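Putative sugar binding protein (Bacteroides vulgatus ATCC 8482, PDB 3KEZ) probably binds sugars at the outer membrane, as a calcium-containing member of the SusD family of nutrient-binding proteins. Local coordinates at residues G191-N194 with R195-M199; V301-K304 with I305-F308; H424-A427 with Y428-Y431. One frame throughout, in Å; residues are numbered along the deposited sequence. Where two conformers were deposited one is given.

Interaction 1: G191-N194 with R195-M199; sequences GKVN and RWAAM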
ATOM      1  N   GLY A 191       4.771  13.693   6.052  1.00 14.12           N
ATOM      2  CA  GLY A 191       5.673  12.960   5.161  1.00 13.17           C
ATOM      3  C   GLY A 191       6.511  11.903   5.863  1.00 13.86           C
ATOM      4  O   GLY A 191       7.393  11.310   5.238  1.00 12.18           O
ATOM      5  N   LYS A 192       6.217  11.626   7.141  1.00 12.06           N
ATOM      6  CA  LYS A 192       6.956  10.579   7.882  1.00 13.78           C
ATOM      7  C   LYS A 192       6.001   9.563   8.523  1.00 12.36           C
ATOM      8  O   LYS A 192       4.830   9.866   8.747  1.00 13.68           O
ATOM      9  CB  LYS A 192       7.870  11.224   8.929  1.00 11.47           C
ATOM     10  CG  LYS A 192       8.922  12.153   8.282  1.00 17.23           C
ATOM     11  CD  LYS A 192       9.939  12.680   9.283  1.00 26.90           C
ATOM     12  CE  LYS A 192      10.882  13.680   8.618  1.00 28.41           C
ATOM     13  NZ  LYS A 192      11.119  13.294   7.208  1.00 29.51           N
ATOM     14  N   VAL A 193       6.510   8.364   8.826  1.00 11.18           N
ATOM     15  CA  VAL A 193       5.709   7.347   9.542  1.00  7.61           C
ATOM     16  C   VAL A 193       5.582   7.682  10.994  1.00 10.49           C
ATOM     17  O   VAL A 193       6.574   8.076  11.633  1.00 14.93           O
ATOM     18  CB  VAL A 193       6.324   5.941   9.375  1.00 10.15           C
ATOM     19  CG1 VAL A 193       5.548   4.917  10.171  1.00  5.76           C
ATOM     20  CG2 VAL A 193       6.333   5.627   7.927  1.00 11.94           C
ATOM     21  N   ASN A 194       4.357   7.575  11.513  1.00 10.94           N
ATOM     22  CA  ASN A 194       4.102   7.738  12.966  1.00 10.54           C
ATOM     23  C   ASN A 194       3.412   6.520  13.594  1.00  8.85           C
ATOM     24  O   ASN A 194       3.207   5.502  12.923  1.00  8.65           O
ATOM     25  CB  ASN A 194       3.427   9.092  13.306  1.00 10.69           C
ATOM     26  CG  ASN A 194       1.976   9.102  13.035  1.00 15.74           C
ATOM     27  OD1 ASN A 194       1.417   8.076  12.720  1.00  9.19           O
ATOM     28  ND2 ASN A 194       1.326  10.274  13.197  1.00 13.12           N
ATOM     29  N   ARG A 195       3.123   6.577  14.897  1.00  9.51           N
ATOM     30  CA  ARG A 195       2.602   5.390  15.565  1.00  8.74           C
ATOM     31  C   ARG A 195       1.326   4.831  14.899  1.00 10.41           C
ATOM     32  O   ARG A 195       1.173   3.602  14.709  1.00 11.09           O
ATOM     33  CB  ARG A 195       2.342   5.657  17.043  1.00  8.99           C
ATOM     34  CG  ARG A 195       2.021   4.394  17.827  1.00 15.05           C
ATOM     35  CD  ARG A 195       1.801   4.702  19.307  1.00 16.12           C
ATOM     36  NE  ARG A 195       2.918   5.459  19.844  1.00 21.48           N
ATOM     37  CZ  ARG A 195       2.857   6.269  20.899  1.00 24.43           C
ATOM     38  NH1 ARG A 195       1.715   6.437  21.563  1.00 21.55           N
ATOM     39  NH2 ARG A 195       3.941   6.934  21.285  1.00 26.71           N
ATOM     40  N   TRP A 196       0.409   5.720  14.549  1.00 10.42           N
ATOM     41  CA  TRP A 196      -0.899   5.312  14.045  1.00 11.67           C
ATOM     42  C   TRP A 196      -0.803   4.712  12.639  1.00 12.42           C
ATOM     43  O   TRP A 196      -1.453   3.711  12.339  1.00 12.89           O
ATOM     44  CB  TRP A 196      -1.904   6.471  14.120  1.00 12.12           C
ATOM     45  CG  TRP A 196      -1.719   7.306  15.342  1.00  9.52           C
ATOM     46  CD1 TRP A 196      -1.438   8.632  15.374  1.00 16.55           C
ATOM     47  CD2 TRP A 196      -1.730   6.864  16.718  1.00  6.67           C
ATOM     48  NE1 TRP A 196      -1.294   9.059  16.687  1.00  9.10           N
ATOM     49  CE2 TRP A 196      -1.479   7.993  17.519  1.00 11.36           C
ATOM     50  CE3 TRP A 196      -1.928   5.628  17.339  1.00 11.59           C
ATOM     51  CZ2 TRP A 196      -1.428   7.928  18.910  1.00 13.69           C
ATOM     52  CZ3 TRP A 196      -1.854   5.561  18.727  1.00 12.83           C
ATOM     53  CH2 TRP A 196      -1.628   6.704  19.491  1.00 14.08           C
ATOM     54  N   ALA A 197       0.038   5.297  11.785  1.00 11.00           N
ATOM     55  CA  ALA A 197       0.360   4.684  10.483  1.00 10.88           C
ATOM     56  C   ALA A 197       0.913   3.275  10.680  1.00  7.65           C
ATOM     57  O   ALA A 197       0.420   2.318  10.074  1.00  9.41           O
ATOM     58  CB  ALA A 197       1.404   5.543   9.691  1.00 10.92           C
ATOM     59  N   ALA A 198       1.908   3.127  11.541  1.00 11.13           N
ATOM     60  CA  ALA A 198       2.510   1.777  11.757  1.00 11.03           C
ATOM     61  C   ALA A 198       1.490   0.767  12.328  1.00 11.48           C
ATOM     62  O   ALA A 198       1.470  -0.372  11.901  1.00 12.25           O
ATOM     63  CB  ALA A 198       3.768   1.825  12.635  1.00  7.52           C
HETATM   64  N   MSE A 199       0.631   1.195  13.246  1.00 10.45           N
HETATM   65  CA  MSE A 199      -0.408   0.303  13.789  1.00 10.94           C
HETATM   66  C   MSE A 199      -1.404  -0.122  12.690  1.00 10.01           C
HETATM   67  O   MSE A 199      -1.860  -1.261  12.647  1.00 10.39           O
HETATM   68  CB  MSE A 199      -1.159   0.947  14.933  1.00 11.66           C
HETATM   69  CG  MSE A 199      -0.436   1.065  16.183  1.00 16.51           C
HETATM   70 SE   MSE A 199      -1.659   1.604  17.604  0.75 12.24          SE
HETATM   71  CE  MSE A 199      -0.390   1.558  19.103  1.00 14.50           C
TER
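Asn194 meets Ala197 and Ala198 through two hydrogen bonds that start the helix 195-209. Its side-chain oxygen OD1 accepts from Ala197 N at 3.2 Å, almost dead straight (176° at the hydrogen) and in line with the amide C=O. A second donor, Trp196 N, reaches the same OD1 at 3.1 Å, but the bond is bent and weak. CG stands between the backbone N and the carbonyl carbon (chi1 79°), which folds the short amide back over the first turn. The backbone oxygen Asn194 O takes Ala198 N at 3.0 Å, the first i to i+4 bond. Asparagine suits the place because the other end of its amide has work too: ND2 donates to Asp187 O, which fixes which way round the group sits.

The apolar contacts are lighter. Val193 CG1 lies 4.2 Å from Ala197 CB and 4.3 Å from Ala198 CB; small alanines let the buried turn approach strand 255-259 and helices 109-134 and 166-183. The Trp196 indole stands nearly upright to the Asn194 amide, with planes 80° apart, and CD1 lies near ND2, while its NE1 is bonded to Gly186 O.

This is a classic asparagine N-cap, here opening one of the packed helices of a SusD-family protein, whose helical part belongs to the TPR-like class.

Interaction 2: V301-K304 with I305-F308; sequences VRLK and ILSF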
ATOM      1  N   VAL A 301     -20.375   9.186  -2.636  1.00  9.58           N
ATOM      2  CA  VAL A 301     -19.463  10.342  -2.800  1.00  7.80           C
ATOM      3  C   VAL A 301     -18.199   9.962  -3.586  1.00 10.32           C
ATOM      4  O   VAL A 301     -17.582  10.807  -4.226  1.00 11.03           O
ATOM      5  CB  VAL A 301     -19.079  10.961  -1.454  1.00 11.33           C
ATOM      6  CG1 VAL A 301     -17.994  10.135  -0.788  1.00  8.81           C
ATOM      7  CG2 VAL A 301     -18.684  12.435  -1.618  1.00  3.68           C
ATOM      8  N   ARG A 302     -17.836   8.685  -3.624  1.00  9.59           N
ATOM      9  CA  ARG A 302     -16.628   8.307  -4.335  1.00 12.91           C
ATOM     10  C   ARG A 302     -16.772   8.402  -5.865  1.00 13.29           C
ATOM     11  O   ARG A 302     -15.776   8.464  -6.587  1.00 12.95           O
ATOM     12  CB  ARG A 302     -16.156   6.917  -3.880  1.00 13.97           C
ATOM     13  CG  ARG A 302     -15.731   6.933  -2.413  1.00 14.85           C
ATOM     14  CD  ARG A 302     -15.693   5.556  -1.768  1.00 13.94           C
ATOM     15  NE  ARG A 302     -17.018   4.934  -1.701  1.00 14.71           N
ATOM     16  CZ  ARG A 302     -17.365   3.997  -0.815  1.00 11.80           C
ATOM     17  NH1 ARG A 302     -16.505   3.563   0.120  1.00 14.21           N
ATOM     18  NH2 ARG A 302     -18.571   3.484  -0.876  1.00  8.84           N
ATOM     19  N   LEU A 303     -18.009   8.430  -6.365  1.00 12.51           N
ATOM     20  CA  LEU A 303     -18.222   8.759  -7.773  1.00 11.04           C
ATOM     21  C   LEU A 303     -17.624  10.138  -8.090  1.00 11.04           C
ATOM     22  O   LEU A 303     -17.143  10.345  -9.202  1.00  9.04           O
ATOM     23  CB  LEU A 303     -19.706   8.721  -8.160  1.00  8.50           C
ATOM     24  CG  LEU A 303     -20.369   7.340  -8.171  1.00 10.64           C
ATOM     25  CD1 LEU A 303     -21.906   7.436  -8.133  1.00 11.71           C
ATOM     26  CD2 LEU A 303     -19.879   6.628  -9.428  1.00  5.78           C
ATOM     27  N   LYS A 304     -17.583  11.047  -7.112  1.00  9.21           N
ATOM     28  CA  LYS A 304     -17.075  12.397  -7.377  1.00  9.37           C
ATOM     29  C   LYS A 304     -15.554  12.541  -7.457  1.00 13.19           C
ATOM     30  O   LYS A 304     -15.053  13.649  -7.658  1.00 13.30           O
ATOM     31  CB  LYS A 304     -17.613  13.358  -6.324  1.00 11.16           C
ATOM     32  CG  LYS A 304     -19.096  13.614  -6.446  1.00 11.08           C
ATOM     33  CD  LYS A 304     -19.584  14.445  -5.268  1.00 23.40           C
ATOM     34  CE  LYS A 304     -21.018  14.920  -5.469  1.00 23.72           C
ATOM     35  NZ  LYS A 304     -21.372  15.974  -4.483  1.00 33.23           N
ATOM     36  N   ILE A 305     -14.815  11.446  -7.281  1.00 14.68           N
ATOM     37  CA  ILE A 305     -13.369  11.466  -7.492  1.00 13.46           C
ATOM     38  C   ILE A 305     -12.978  10.743  -8.774  1.00 12.88           C
ATOM     39  O   ILE A 305     -11.813  10.411  -8.968  1.00 13.04           O
ATOM     40  CB  ILE A 305     -12.538  10.953  -6.275  1.00 15.49           C
ATOM     41  CG1 ILE A 305     -12.851   9.503  -5.869  1.00 14.95           C
ATOM     42  CG2 ILE A 305     -12.656  11.930  -5.096  1.00 17.63           C
ATOM     43  CD1 ILE A 305     -12.477   8.461  -6.945  1.00 18.41           C
ATOM     44  N   LEU A 306     -13.958  10.511  -9.633  1.00 11.80           N
ATOM     45  CA  LEU A 306     -13.734   9.968 -10.948  1.00 12.07           C
ATOM     46  C   LEU A 306     -13.634  11.137 -11.919  1.00 10.11           C
ATOM     47  O   LEU A 306     -14.427  12.063 -11.876  1.00 13.59           O
ATOM     48  CB  LEU A 306     -14.874   9.025 -11.344  1.00 12.86           C
ATOM     49  CG  LEU A 306     -15.115   7.726 -10.540  1.00  7.79           C
ATOM     50  CD1 LEU A 306     -16.193   6.918 -11.304  1.00  6.68           C
ATOM     51  CD2 LEU A 306     -13.768   6.941 -10.316  1.00  5.33           C
ATOM     52  N   SER A 307     -12.621  11.083 -12.770  1.00  8.95           N
ATOM     53  CA  SER A 307     -12.380  12.086 -13.815  0.50  9.89           C
ATOM     54  C   SER A 307     -12.587  11.406 -15.147  1.00 10.01           C
ATOM     55  O   SER A 307     -11.889  10.460 -15.493  1.00  9.58           O
ATOM     56  CB  SER A 307     -10.962  12.641 -13.771  0.50 10.82           C
ATOM     57  OG  SER A 307     -10.793  13.522 -12.692  0.50  6.67           O
ATOM     58  N   PHE A 308     -13.583  11.868 -15.896  1.00 10.65           N
ATOM     59  CA  PHE A 308     -13.968  11.217 -17.148  1.00  9.73           C
ATOM     60  C   PHE A 308     -13.332  11.902 -18.360  1.00 12.51           C
ATOM     61  O   PHE A 308     -13.471  13.108 -18.546  1.00 12.81           O
ATOM     62  CB  PHE A 308     -15.487  11.229 -17.331  1.00 12.50           C
ATOM     63  CG  PHE A 308     -16.217  10.426 -16.311  1.00  9.28           C
ATOM     64  CD1 PHE A 308     -16.551  10.982 -15.093  1.00 15.64           C
ATOM     65  CD2 PHE A 308     -16.558   9.102 -16.563  1.00 15.30           C
ATOM     66  CE1 PHE A 308     -17.208  10.238 -14.135  1.00 16.30           C
ATOM     67  CE2 PHE A 308     -17.204   8.344 -15.599  1.00 10.77           C
ATOM     68  CZ  PHE A 308     -17.543   8.911 -14.397  1.00 17.75           C
TER
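Arg302 O and Leu303 O accept from Ile305 N and Leu306 N in turn, two i to i+3 bonds that carry the 3-10 segment up to the start of strand 306-309. The first is 3.2 Å long with 165° at the hydrogen. The second is less straight, at 155°, and both donors sit well above the plane of the carbonyl they use, consistent with the tighter winding of a 3-10 turn.

Among the side chains, Ile305 folds back over the turn. Its CG1 is placed between the backbone N and the carbonyl carbon (chi1 60°), which brings that branch to 3.2 Å from Arg302 O and lets CD1 follow at 3.3 Å. This is close packing of methylene and methyl against a carbonyl oxygen that already receives Ile305 N. The buried isoleucine also packs on Trp243.

Leu306 lies over the next carbonyl, with CB 3.4 Å from Leu303 O. Beyond it the two leucines touch at their branches, CD2 of Leu303 lying 4.1 Å from CD1 of Leu306. Branched aliphatic residues suit both positions, since Leu303 also packs on Leu294 and Leu306 on Tyr291, both of helix 288-295.

Arg302 sends its long side chain away from the turn, where the guanidinium forms salt bridges to Asp300, Glu387 and Glu391; its one positive charge is met by three acids, which probably keeps the buried arginine charged. Lys304, by contrast, is exposed, a fitting place for a flexible charged chain.

Such a 3-10 turn leading straight into a strand serves here as the entrance to a two-stranded beta-hairpin, in which 306-309 pairs antiparallel with 313-316.

Interaction 3: H424-A427 with Y428-Y431; sequences HNTA and YMEY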
ATOM      1  N   HIS A 424     -11.585  -4.830 -21.470  1.00 12.38           N
ATOM      2  CA  HIS A 424     -10.463  -5.710 -21.145  1.00 12.16           C
ATOM      3  C   HIS A 424      -9.678  -6.122 -22.407  1.00 13.31           C
ATOM      4  O   HIS A 424     -10.222  -6.204 -23.515  1.00 13.35           O
ATOM      5  CB  HIS A 424     -10.913  -6.912 -20.317  1.00 10.58           C
ATOM      6  CG  HIS A 424     -11.198  -6.570 -18.895  1.00 12.91           C
ATOM      7  ND1 HIS A 424     -10.203  -6.293 -17.978  1.00 16.77           N
ATOM      8  CD2 HIS A 424     -12.370  -6.404 -18.242  1.00 17.30           C
ATOM      9  CE1 HIS A 424     -10.756  -5.993 -16.816  1.00 21.07           C
ATOM     10  NE2 HIS A 424     -12.071  -6.066 -16.944  1.00 12.63           N
ATOM     11  N   ASN A 425      -8.381  -6.336 -22.249  1.00 13.58           N
ATOM     12  CA  ASN A 425      -7.555  -6.820 -23.351  1.00 12.75           C
ATOM     13  C   ASN A 425      -6.409  -7.609 -22.746  1.00 13.20           C
ATOM     14  O   ASN A 425      -5.298  -7.120 -22.590  1.00 14.76           O
ATOM     15  CB  ASN A 425      -7.031  -5.645 -24.196  1.00 14.55           C
ATOM     16  CG  ASN A 425      -6.263  -6.094 -25.397  1.00 17.06           C
ATOM     17  OD1 ASN A 425      -6.262  -7.280 -25.760  1.00 17.17           O
ATOM     18  ND2 ASN A 425      -5.621  -5.145 -26.058  1.00 24.39           N
ATOM     19  N   THR A 426      -6.719  -8.834 -22.357  1.00 14.69           N
ATOM     20  CA  THR A 426      -5.796  -9.680 -21.644  1.00 13.83           C
ATOM     21  C   THR A 426      -6.170 -11.162 -21.860  1.00 12.05           C
ATOM     22  O   THR A 426      -7.341 -11.497 -22.028  1.00 12.95           O
ATOM     23  CB  THR A 426      -5.832  -9.319 -20.160  1.00 15.30           C
ATOM     24  OG1 THR A 426      -4.920 -10.147 -19.431  1.00 12.76           O
ATOM     25  CG2 THR A 426      -7.229  -9.501 -19.627  1.00 13.05           C
ATOM     26  N   ALA A 427      -5.158 -12.028 -21.831  1.00 15.97           N
ATOM     27  CA  ALA A 427      -5.329 -13.479 -21.847  1.00 15.57           C
ATOM     28  C   ALA A 427      -5.818 -13.987 -20.504  1.00 13.54           C
ATOM     29  O   ALA A 427      -6.292 -15.112 -20.407  1.00 15.83           O
ATOM     30  CB  ALA A 427      -4.021 -14.138 -22.161  1.00 16.79           C
ATOM     31  N   TYR A 428      -5.697 -13.170 -19.464  1.00 13.09           N
ATOM     32  CA  TYR A 428      -5.942 -13.645 -18.087  1.00 13.21           C
ATOM     33  C   TYR A 428      -7.131 -12.947 -17.405  1.00 12.40           C
ATOM     34  O   TYR A 428      -6.994 -11.837 -16.855  1.00 13.80           O
ATOM     35  CB  TYR A 428      -4.660 -13.477 -17.255  1.00 12.28           C
ATOM     36  CG  TYR A 428      -3.437 -14.164 -17.815  1.00 11.17           C
ATOM     37  CD1 TYR A 428      -3.336 -15.551 -17.845  1.00 16.09           C
ATOM     38  CD2 TYR A 428      -2.377 -13.419 -18.347  1.00  9.03           C
ATOM     39  CE1 TYR A 428      -2.213 -16.172 -18.363  1.00 14.21           C
ATOM     40  CE2 TYR A 428      -1.247 -14.044 -18.874  1.00 13.66           C
ATOM     41  CZ  TYR A 428      -1.190 -15.418 -18.870  1.00 15.92           C
ATOM     42  OH  TYR A 428      -0.090 -16.045 -19.346  1.00 16.79           O
HETATM   43  N   MSE A 429      -8.287 -13.618 -17.422  1.00 11.20           N
HETATM   44  CA  MSE A 429      -9.533 -13.058 -16.927  1.00 14.48           C
HETATM   45  C   MSE A 429      -9.955 -13.578 -15.535  1.00 14.81           C
HETATM   46  O   MSE A 429     -10.637 -12.879 -14.802  1.00 14.56           O
HETATM   47  CB  MSE A 429     -10.634 -13.242 -17.956  1.00 13.35           C
HETATM   48  CG  MSE A 429     -10.336 -12.535 -19.322  1.00 18.88           C
HETATM   49 SE   MSE A 429     -10.506 -10.634 -19.175  0.75  5.78          SE
HETATM   50  CE  MSE A 429     -12.424 -10.494 -18.911  1.00 10.75           C
ATOM     51  N   GLU A 430      -9.513 -14.767 -15.143  1.00 14.59           N
ATOM     52  CA  GLU A 430      -9.860 -15.310 -13.847  1.00 15.10           C
ATOM     53  C   GLU A 430      -8.625 -15.987 -13.310  1.00 15.08           C
ATOM     54  O   GLU A 430      -7.997 -16.728 -14.034  1.00 15.99           O
ATOM     55  CB  GLU A 430     -11.021 -16.320 -13.930  1.00 16.42           C
ATOM     56  CG  GLU A 430     -12.305 -15.778 -14.622  1.00 29.40           C
ATOM     57  CD  GLU A 430     -13.598 -16.576 -14.308  1.00 30.85           C
ATOM     58  OE1 GLU A 430     -13.530 -17.766 -13.925  1.00 34.15           O
ATOM     59  OE2 GLU A 430     -14.693 -15.995 -14.475  1.00 43.57           O
ATOM     60  N   TYR A 431      -8.270 -15.729 -12.058  1.00 11.78           N
ATOM     61  CA  TYR A 431      -7.080 -16.363 -11.455  1.00 10.80           C
ATOM     62  C   TYR A 431      -7.114 -16.233  -9.914  1.00 10.78           C
ATOM     63  O   TYR A 431      -7.747 -15.337  -9.354  1.00 12.22           O
ATOM     64  CB  TYR A 431      -5.791 -15.754 -12.031  1.00 12.26           C
ATOM     65  CG  TYR A 431      -5.850 -14.239 -12.174  1.00  8.55           C
ATOM     66  CD1 TYR A 431      -6.325 -13.653 -13.352  1.00 15.90           C
ATOM     67  CD2 TYR A 431      -5.453 -13.398 -11.128  1.00 13.68           C
ATOM     68  CE1 TYR A 431      -6.413 -12.242 -13.483  1.00 15.20           C
ATOM     69  CE2 TYR A 431      -5.534 -12.018 -11.236  1.00 10.07           C
ATOM     70  CZ  TYR A 431      -6.033 -11.433 -12.430  1.00 12.84           C
ATOM     71  OH  TYR A 431      -6.116 -10.046 -12.564  1.00 13.46           O
TER
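His424 lies against the bent side chain of Met429, deposited as selenomethionine. Its CB is 3.9 Å from SE, and the selenium stands obliquely off the imidazole, 4.7 Å from the ring centroid and 34° from the ring normal, a sulfur-aromatic type of contact made by the heavier atom. The imidazole is tethered elsewhere, for ND1 is hydrogen-bonded to Tyr68 OH, so one ring serves a polar partner and an apolar one.

Thr426 carries two contacts on its two branches. OG1, anti to the backbone N (chi1 -180°), accepts from Tyr428 N at 3.1 Å in a nearly straight bond of 166°. This reach from a side-chain oxygen to the N-H two residues on is an ST turn. The methyl CG2 meets Met429 SE at 3.5 Å, so threonine supplies an acceptor and an apolar surface together. An alanine here has neither OG1 nor CG2, and with Tyr428 N left without this acceptor the turn would probably open or shift.

Ala427 closes the segment by setting CB over the face of its neighbour's ring, 4.2 Å from the Tyr428 centroid, a CH-pi contact that a small methyl makes easily. The Tyr428 ring also meets that of Phe435.

Chemically, the hydroxyl-to-amide bond is the one directional link between the two segments, set beside non-directional apolar contacts of the Met429 side chain; Arg411, bonded to Tyr428 O and to the Met429 backbone, adds polar links from outside as the loop leads into strand 430-431, which pairs with 409-410.

How the interactions relate
The three contacts follow one another along the chain and none touches another. Interaction 1 lies in the N-terminal half of the chain, interactions 2 and 3 in the C-terminal half. The centres of interactions 1 and 2 are about 28 Å apart, those of 2 and 3 about 26 Å; interactions 1 and 3, about 36 Å between centres, fall on opposite sides of the chain's centre. Nearest atoms of 2 and 3 are about 15 Å apart, and helix 288-295 runs from beside interaction 3, where Thr287 just before it touches His424, to interaction 2. All three lie away from the calcium site of Asn261, Gln322, Glu325, Asp329 and Asn331.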